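Local coordinates for carboxysome shell vertex protein CcmL (Gloeobacter violaceus, PDB 4JW0), which probably forms the pentameric vertices of the carboxysome, the polyhedral compartment that sequesters RuBisCO, and is modelled to curve the otherwise flat hexagonal layer of CcmK, at residues S61-V66 with R72-V77. Sequence-based numbering, arbitrary orientation.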
# COMPACT_ATOMS: atom_id res chain seq x y z
N SER A 61 -1.05 0.34 9.01
CA SER A 61 -0.91 0.71 10.42
C SER A 61 -2.25 0.82 11.14
O SER A 61 -2.29 0.83 12.38
CB SER A 61 -0.10 2.00 10.56
OG SER A 61 -0.71 3.06 9.86
N ALA A 62 -3.34 0.90 10.38
CA ALA A 62 -4.68 0.80 10.96
C ALA A 62 -4.80 -0.40 11.89
O ALA A 62 -5.53 -0.36 12.88
CB ALA A 62 -5.73 0.70 9.86
N ALA A 63 -4.10 -1.49 11.57
CA ALA A 63 -4.24 -2.73 12.33
C ALA A 63 -3.64 -2.62 13.73
O ALA A 63 -3.92 -3.43 14.60
CB ALA A 63 -3.62 -3.89 11.59
N ARG A 64 -2.81 -1.60 13.94
CA ARG A 64 -2.17 -1.40 15.23
C ARG A 64 -2.98 -0.51 16.17
O ARG A 64 -2.57 -0.27 17.30
CB ARG A 64 -0.76 -0.82 15.05
CG ARG A 64 0.14 -1.67 14.17
CD ARG A 64 1.62 -1.36 14.39
NE ARG A 64 1.96 0.06 14.31
CZ ARG A 64 2.39 0.68 13.21
NH1 ARG A 64 2.52 0.03 12.07
NH2 ARG A 64 2.68 1.98 13.26
N GLN A 65 -4.13 -0.02 15.72
CA GLN A 65 -4.85 1.00 16.49
C GLN A 65 -5.78 0.44 17.57
O GLN A 65 -6.27 1.20 18.41
CB GLN A 65 -5.64 1.92 15.56
CG GLN A 65 -4.78 2.56 14.49
CD GLN A 65 -3.55 3.23 15.07
OE1 GLN A 65 -3.64 3.97 16.04
NE2 GLN A 65 -2.40 2.95 14.47
N VAL A 66 -6.02 -0.86 17.57
CA VAL A 66 -6.89 -1.46 18.58
C VAL A 66 -6.12 -1.83 19.84
O VAL A 66 -4.92 -2.10 19.78
CB VAL A 66 -7.63 -2.70 18.04
CG1 VAL A 66 -8.53 -2.31 16.87
CG2 VAL A 66 -6.65 -3.78 17.65
N ARG A 72 2.51 -4.30 17.66
CA ARG A 72 2.49 -5.59 16.99
C ARG A 72 2.75 -5.45 15.50
O ARG A 72 2.26 -4.52 14.87
CB ARG A 72 1.15 -6.27 17.19
CG ARG A 72 0.94 -6.87 18.56
CD ARG A 72 -0.32 -7.71 18.59
NE ARG A 72 -0.60 -8.20 19.93
CZ ARG A 72 -1.81 -8.30 20.47
NH1 ARG A 72 -2.89 -7.94 19.78
NH2 ARG A 72 -1.95 -8.77 21.70
N PRO A 73 3.52 -6.38 14.93
CA PRO A 73 3.80 -6.34 13.49
C PRO A 73 2.65 -6.90 12.66
O PRO A 73 2.82 -7.84 11.88
CB PRO A 73 5.05 -7.22 13.35
CG PRO A 73 4.97 -8.17 14.51
CD PRO A 73 4.31 -7.42 15.63
N VAL A 74 1.47 -6.29 12.83
CA VAL A 74 0.27 -6.71 12.11
C VAL A 74 -0.15 -5.64 11.11
O VAL A 74 -0.08 -4.45 11.40
CB VAL A 74 -0.91 -6.98 13.08
CG1 VAL A 74 -0.65 -8.23 13.87
CG2 VAL A 74 -1.14 -5.79 14.00
N ASP A 75 -0.61 -6.08 9.94
CA ASP A 75 -0.93 -5.16 8.86
C ASP A 75 -2.33 -5.38 8.27
O ASP A 75 -2.66 -4.85 7.21
CB ASP A 75 0.11 -5.28 7.75
CG ASP A 75 0.02 -6.59 7.00
OD1 ASP A 75 -0.65 -7.51 7.53
OD2 ASP A 75 0.58 -6.71 5.89
N ALA A 76 -3.15 -6.17 8.97
CA ALA A 76 -4.53 -6.37 8.56
C ALA A 76 -5.36 -6.71 9.78
O ALA A 76 -4.95 -7.51 10.63
CB ALA A 76 -4.63 -7.46 7.52
N VAL A 77 -6.53 -6.09 9.87
CA VAL A 77 -7.37 -6.22 11.04
C VAL A 77 -8.84 -6.28 10.65
O VAL A 77 -9.30 -5.52 9.80
CB VAL A 77 -7.14 -5.03 12.01
CG1 VAL A 77 -7.50 -3.71 11.34
CG2 VAL A 77 -7.93 -5.22 13.29
O HOH W 1 1.14 -2.05 10.81
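Ala63 presses its methyl into the bend of 72-77 where the chain enters strand 76-81 of the OB fold; its 3-10 turn, in the connection from strand 54-59, packs beside the start of strand 76-81. Ala63 CB lies 3.5 Å from Ala76 N, a buried amide with no hydrogen-bond partner in the model, and 3.9 Å from Val74 CG2. Val77 closes the other flank: with chi1 at 61°, CG1 sits between its backbone N and carbonyl carbon and meets Ala63 CA at 3.5 Å. No direct hydrogen bond joins the segments. Instead, Arg64 runs alongside the 72-74 backbone, CD 3.3 Å from Arg72 O, and a bend at chi3 (-51°) turns the guanidinium away from Arg72 O. One water bridges the gap, accepting from Arg64 NH1 and donating to Val74 O, 2.8 Å from each. Arg64 NH1 is also hydrogen-bonded to Ser61 OG of a neighbouring subunit, and Asp75 OD1 and OD2 accept hydrogen bonds from Met1 N and Arg59 N of that subunit, across the pentamer interface. Behind the first shell, Ser61 O accepts from opposite faces of its carbonyl plane: Arg64 N at 2.9 Å and Gln65 NE2 at 3.0 Å, the latter nearly straight at 168°.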